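Local structure of probable zinc protease (Pseudomonas aeruginosa, 4NNZ) at residues Gly257-Asn261 with Pro262-Asn266; Ala396-Pro399 with Asp400-Gln403. The protein is one subunit of a heterodimeric M16-family zinc protease and probably takes part in metal-dependent cleavage of peptide bonds. All coordinates share one frame; numbering follows the deposited sequence.

Following the chain from its N terminus, contact 1 comes first: after strand 246-253 the loop through Gly257-Asn261 turns into helix 262-276, and Asn261 caps that helix. Well over a hundred residues later, contact 2 closes the short turn between helix 386-396 and helix 399-409, with Thr398 as the N-cap of helix 399-409. The two contacts lie in series, neither nested nor crossing, with centres about 13 Å apart. They meet directly: Arg263 NH1 forms a salt bridge with Asp401 OD2 at 3.0 Å, and Asn266 CB packs on Val397 CG2. Two helix starts are thereby joined, tying helix 262-276 to the 386-409 helical pair.

Contact 1 of 2, residues Gly257-Asn261 with Pro262-Asn266; sequences GSSEN and PREVN
Asn261 reaches over the first turn of helix 262-276 as its N-cap, and its side-chain oxygen OD1 accepts a hydrogen bond from Arg263 N at 3.1 Å. With chi1 at -157°, CG lies roughly opposite the backbone nitrogen and beside its own carbonyl carbon, which swings the amide towards the helix start. The donor approaches from above the plane of the amide carbonyl, 50° out of it, so the bond does not use an in-plane lone pair. Asparagine suits this place because its short side chain can supply an acceptor to an amide in the opening turn, where no preceding turn offers carbonyls. The main-chain oxygen of Asn261 adds a weak bond from Glu264 N at 3.3 Å.

Pro262 follows directly; a proline fits here because its nitrogen, which carries no hydrogen, falls where a helix needs no donor.

Behind the cap, the carboxylate of Glu264 turns back towards the loop, its chain extended beyond CG. Ser259 OG stands 3.1 Å from Glu264 OE2 and 2.8 Å from Asn261 O, and its one proton could serve either acceptor. A serine is small enough to fit between them. The other carboxylate oxygen of Glu264 has a weak hydrogen bond to Tyr409 OH. Arg263 bends its chain away from the loop, and its guanidinium forms a salt bridge with Asp401, at the start of helix 399-409. On the buried side, Val265 also packs against Leu256 and Ala303, while its CG2 methyl rests 3.8 Å from Ser259 CB.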
ATOM      1  N   GLY A 257     -12.953  -3.587  15.521  1.00 44.64           N
ATOM      2  CA  GLY A 257     -13.450  -3.431  14.185  1.00 45.24           C
ATOM      3  C   GLY A 257     -13.447  -4.714  13.410  1.00 44.21           C
ATOM      4  O   GLY A 257     -14.252  -4.910  12.552  1.00 44.60           O
ATOM      5  N   SER A 258     -12.489  -5.567  13.703  1.00 43.49           N
ATOM      6  CA  SER A 258     -12.232  -6.751  12.935  1.00 41.99           C
ATOM      7  C   SER A 258     -12.296  -8.080  13.637  1.00 46.93           C
ATOM      8  O   SER A 258     -11.912  -9.065  13.062  1.00 47.73           O
ATOM      9  CB  SER A 258     -10.867  -6.624  12.320  1.00 41.79           C
ATOM     10  OG  SER A 258      -9.882  -6.759  13.285  1.00 42.12           O
ATOM     11  N   SER A 259     -12.735  -8.125  14.875  1.00 51.09           N
ATOM     12  CA  SER A 259     -12.585  -9.341  15.634  1.00 51.28           C
ATOM     13  C   SER A 259     -13.858 -10.069  15.946  1.00 54.90           C
ATOM     14  O   SER A 259     -14.795  -9.510  16.450  1.00 48.97           O
ATOM     15  CB  SER A 259     -11.843  -9.093  16.927  1.00 52.42           C
ATOM     16  OG  SER A 259     -11.798 -10.272  17.684  1.00 48.91           O
ATOM     17  N   GLU A 260     -13.884 -11.365  15.655  1.00 61.48           N
ATOM     18  CA  GLU A 260     -15.033 -12.159  16.057  1.00 66.64           C
ATOM     19  C   GLU A 260     -14.968 -12.467  17.547  1.00 63.47           C
ATOM     20  O   GLU A 260     -16.012 -12.594  18.189  1.00 58.55           O
ATOM     21  CB  GLU A 260     -15.179 -13.445  15.247  0.64 69.81           C
ATOM     22  CG  GLU A 260     -16.486 -14.171  15.544  0.50 69.50           C
ATOM     23  CD  GLU A 260     -16.340 -15.284  16.576  0.50 53.49           C
ATOM     24  OE1 GLU A 260     -16.993 -16.340  16.420  0.50 57.62           O
ATOM     25  OE2 GLU A 260     -15.574 -15.102  17.546  0.50 51.21           O
ATOM     26  N   ASN A 261     -13.762 -12.576  18.114  1.00 64.95           N
ATOM     27  CA  ASN A 261     -13.689 -12.654  19.552  1.00 64.89           C
ATOM     28  C   ASN A 261     -13.224 -11.377  20.216  1.00 55.06           C
ATOM     29  O   ASN A 261     -12.054 -11.135  20.329  1.00 56.17           O
ATOM     30  CB  ASN A 261     -12.775 -13.802  19.963  1.00 64.42           C
ATOM     31  CG  ASN A 261     -13.078 -14.297  21.347  1.00 72.73           C
ATOM     32  OD1 ASN A 261     -13.808 -13.663  22.081  1.00 79.39           O
ATOM     33  ND2 ASN A 261     -12.530 -15.426  21.707  1.00 74.80           N
ATOM     34  N   PRO A 262     -14.141 -10.617  20.763  1.00 54.41           N
ATOM     35  CA  PRO A 262     -13.811  -9.406  21.479  1.00 57.28           C
ATOM     36  C   PRO A 262     -12.990  -9.665  22.706  1.00 58.59           C
ATOM     37  O   PRO A 262     -12.334  -8.758  23.149  1.00 61.69           O
ATOM     38  CB  PRO A 262     -15.164  -8.888  21.878  1.00 55.65           C
ATOM     39  CG  PRO A 262     -16.021  -9.281  20.763  1.00 53.77           C
ATOM     40  CD  PRO A 262     -15.443 -10.493  20.120  1.00 55.35           C
ATOM     41  N   ARG A 263     -13.057 -10.861  23.267  1.00 56.01           N
ATOM     42  CA  ARG A 263     -12.337 -11.132  24.486  1.00 57.27           C
ATOM     43  C   ARG A 263     -10.854 -11.018  24.287  1.00 51.41           C
ATOM     44  O   ARG A 263     -10.172 -10.520  25.129  1.00 51.37           O
ATOM     45  CB  ARG A 263     -12.692 -12.499  25.050  1.00 58.64           C
ATOM     46  CG  ARG A 263     -12.001 -12.831  26.353  1.00 61.12           C
ATOM     47  CD  ARG A 263     -12.766 -12.343  27.567  1.00 68.06           C
ATOM     48  NE  ARG A 263     -14.148 -12.791  27.588  1.00 68.16           N
ATOM     49  CZ  ARG A 263     -14.568 -13.875  28.217  1.00 65.51           C
ATOM     50  NH1 ARG A 263     -13.719 -14.618  28.872  1.00 64.36           N
ATOM     51  NH2 ARG A 263     -15.834 -14.222  28.189  1.00 61.82           N
ATOM     52  N   GLU A 264     -10.360 -11.515  23.177  1.00 51.19           N
ATOM     53  CA  GLU A 264      -8.944 -11.479  22.917  1.00 51.38           C
ATOM     54  C   GLU A 264      -8.440 -10.052  22.784  1.00 51.16           C
ATOM     55  O   GLU A 264      -7.353  -9.746  23.201  1.00 51.01           O
ATOM     56  CB  GLU A 264      -8.577 -12.369  21.739  1.00 56.36           C
ATOM     57  CG  GLU A 264      -8.550 -11.662  20.409  1.00 65.16           C
ATOM     58  CD  GLU A 264      -8.777 -12.580  19.247  1.00 72.16           C
ATOM     59  OE1 GLU A 264      -8.269 -13.702  19.264  1.00 69.97           O
ATOM     60  OE2 GLU A 264      -9.466 -12.177  18.309  1.00 74.30           O
ATOM     61  N   VAL A 265      -9.235  -9.178  22.191  1.00 49.69           N
ATOM     62  CA  VAL A 265      -8.859  -7.800  22.073  1.00 46.17           C
ATOM     63  C   VAL A 265      -8.736  -7.184  23.433  1.00 47.30           C
ATOM     64  O   VAL A 265      -7.804  -6.486  23.706  1.00 49.43           O
ATOM     65  CB  VAL A 265      -9.909  -7.011  21.289  1.00 45.99           C
ATOM     66  CG1 VAL A 265      -9.590  -5.541  21.276  1.00 45.14           C
ATOM     67  CG2 VAL A 265      -9.994  -7.502  19.873  1.00 48.46           C
ATOM     68  N   ASN A 266      -9.715  -7.405  24.264  1.00 42.59           N
ATOM     69  CA  ASN A 266      -9.711  -6.818  25.560  1.00 44.43           C
ATOM     70  C   ASN A 266      -8.574  -7.347  26.383  1.00 42.81           C
ATOM     71  O   ASN A 266      -8.053  -6.671  27.228  1.00 40.01           O
ATOM     72  CB  ASN A 266     -11.057  -6.964  26.219  1.00 46.25           C
ATOM     73  CG  ASN A 266     -12.098  -6.123  25.559  1.00 47.06           C
ATOM     74  OD1 ASN A 266     -11.792  -5.181  24.882  1.00 45.40           O
ATOM     75  ND2 ASN A 266     -13.323  -6.469  25.746  1.00 50.22           N
TER

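Contact 2 of 2, residues Ala396-Pro399 with Asp400-Gln403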
ATOM      1  N   ALA A 396     -14.456  -9.025  32.170  1.00 63.71           N
ATOM      2  CA  ALA A 396     -14.507 -10.408  31.741  1.00 62.53           C
ATOM      3  C   ALA A 396     -13.161 -11.061  31.494  1.00 61.26           C
ATOM      4  O   ALA A 396     -13.061 -12.257  31.524  1.00 64.18           O
ATOM      5  CB  ALA A 396     -15.416 -10.571  30.548  1.00 60.71           C
ATOM      6  N   VAL A 397     -12.140 -10.274  31.257  1.00 60.88           N
ATOM      7  CA  VAL A 397     -10.859 -10.833  30.956  1.00 56.64           C
ATOM      8  C   VAL A 397     -10.333 -11.597  32.130  1.00 52.85           C
ATOM      9  O   VAL A 397     -10.334 -11.118  33.225  1.00 53.32           O
ATOM     10  CB  VAL A 397      -9.879  -9.732  30.579  1.00 55.56           C
ATOM     11  CG1 VAL A 397      -8.525 -10.313  30.282  1.00 55.38           C
ATOM     12  CG2 VAL A 397     -10.395  -8.994  29.380  1.00 57.57           C
ATOM     13  N   THR A 398      -9.862 -12.800  31.876  1.00 54.86           N
ATOM     14  CA  THR A 398      -9.375 -13.679  32.915  1.00 52.53           C
ATOM     15  C   THR A 398      -7.947 -13.991  32.632  1.00 53.92           C
ATOM     16  O   THR A 398      -7.513 -13.869  31.520  1.00 51.37           O
ATOM     17  CB  THR A 398     -10.149 -14.996  32.982  1.00 51.57           C
ATOM     18  OG1 THR A 398      -9.790 -15.821  31.886  1.00 48.04           O
ATOM     19  CG2 THR A 398     -11.600 -14.748  32.906  1.00 49.49           C
ATOM     20  N   PRO A 399      -7.210 -14.453  33.617  1.00 57.92           N
ATOM     21  CA  PRO A 399      -5.782 -14.601  33.458  1.00 57.28           C
ATOM     22  C   PRO A 399      -5.484 -15.531  32.327  1.00 61.03           C
ATOM     23  O   PRO A 399      -4.446 -15.451  31.725  1.00 67.26           O
ATOM     24  CB  PRO A 399      -5.387 -15.215  34.763  1.00 52.16           C
ATOM     25  CG  PRO A 399      -6.245 -14.518  35.706  1.00 52.58           C
ATOM     26  CD  PRO A 399      -7.564 -14.464  35.031  1.00 55.59           C
ATOM     27  N   ASP A 400      -6.389 -16.449  32.094  1.00 62.47           N
ATOM     28  CA  ASP A 400      -6.297 -17.375  31.006  1.00 69.02           C
ATOM     29  C   ASP A 400      -6.422 -16.720  29.644  1.00 63.54           C
ATOM     30  O   ASP A 400      -5.740 -17.071  28.729  1.00 62.69           O
ATOM     31  CB  ASP A 400      -7.293 -18.490  31.226  1.00 74.21           C
ATOM     32  CG  ASP A 400      -7.154 -19.093  32.597  1.00 84.39           C
ATOM     33  OD1 ASP A 400      -6.008 -19.245  33.051  1.00 84.25           O
ATOM     34  OD2 ASP A 400      -8.181 -19.392  33.238  1.00 89.95           O
ATOM     35  N   ASP A 401      -7.302 -15.747  29.534  1.00 59.78           N
ATOM     36  CA  ASP A 401      -7.495 -15.034  28.296  1.00 57.12           C
ATOM     37  C   ASP A 401      -6.223 -14.339  27.923  1.00 55.47           C
ATOM     38  O   ASP A 401      -5.848 -14.264  26.773  1.00 48.54           O
ATOM     39  CB  ASP A 401      -8.543 -13.969  28.495  1.00 56.75           C
ATOM     40  CG  ASP A 401      -9.904 -14.502  28.437  1.00 65.55           C
ATOM     41  OD1 ASP A 401     -10.104 -15.510  27.776  1.00 64.18           O
ATOM     42  OD2 ASP A 401     -10.789 -13.918  29.049  1.00 70.78           O
ATOM     43  N   ILE A 402      -5.595 -13.768  28.923  1.00 48.43           N
ATOM     44  CA  ILE A 402      -4.400 -13.029  28.710  1.00 50.67           C
ATOM     45  C   ILE A 402      -3.330 -13.940  28.204  1.00 54.14           C
ATOM     46  O   ILE A 402      -2.672 -13.627  27.249  1.00 54.80           O
ATOM     47  CB  ILE A 402      -3.973 -12.352  30.015  1.00 51.23           C
ATOM     48  CG1 ILE A 402      -4.869 -11.170  30.271  1.00 48.50           C
ATOM     49  CG2 ILE A 402      -2.540 -11.871  29.997  1.00 46.31           C
ATOM     50  CD1 ILE A 402      -4.487 -10.401  31.489  1.00 51.15           C
ATOM     51  N   GLN A 403      -3.138 -15.069  28.859  1.00 57.79           N
ATOM     52  CA  GLN A 403      -2.073 -15.961  28.454  1.00 60.81           C
ATOM     53  C   GLN A 403      -2.343 -16.437  27.053  1.00 55.65           C
ATOM     54  O   GLN A 403      -1.469 -16.506  26.251  1.00 57.71           O
ATOM     55  CB  GLN A 403      -1.903 -17.115  29.453  1.00 66.69           C
ATOM     56  CG  GLN A 403      -1.533 -18.472  28.867  1.00 72.66           C
ATOM     57  CD  GLN A 403      -1.279 -19.529  29.890  1.00 74.81           C
ATOM     58  OE1 GLN A 403      -2.185 -20.195  30.356  1.00 68.27           O
ATOM     59  NE2 GLN A 403      -0.029 -19.703  30.231  1.00 77.58           N
TER
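Val397 and Ile402 form the tight, buried side of this turn, their side chains crossing at about a right angle with Val397 CG1 3.8 Å from Ile402 CG1. Branched aliphatic residues suit the position, since each presents methyl or methylene groups to the neighbouring helices: Ile402 also touches Ile271 and Leu274 of helix 262-276 and Ile349 of helix 346-364. Beside this apolar patch the main chain is closely bonded. Thr398 O receives Ile402 N at 3.2 Å, nearly in line with the carbonyl bond, and a shorter but bent, weak bond from Asp401 N.

Thr398 and Asp401 together make a capping box at the start of helix 399-409, each side chain serving the backbone of the other. Asp401 OD2 accepts from Thr398 N at 3.2 Å through a fairly straight N-H...O angle of 153°; the donor meets OD2 on the anti side, 35° out of the carboxylate plane. In return Thr398 OG1 takes a weak bond from Asp401 N at 3.4 Å; a chi1 of 73° puts this hydroxyl between the backbone nitrogen and carbonyl carbon, turned towards the helix. Threonine provides the accepting oxygen and aspartate the short acid that can reach back three residues. Arg263, the salt-bridge partner of OD2, probably favours the charged carboxylate. Pro399, with no amide hydrogen, suits the first turn, and its ring packs on Ile349.

Towards solvent the contact thins: Asp400 is exposed, its CB 3.7 Å from Thr398 OG1. Gln403 is partly exposed but anchored, with NE2 bonded to Lys340 O and the chain resting on Pro343. Gln403 N donates to Pro399 O at 3.2 Å.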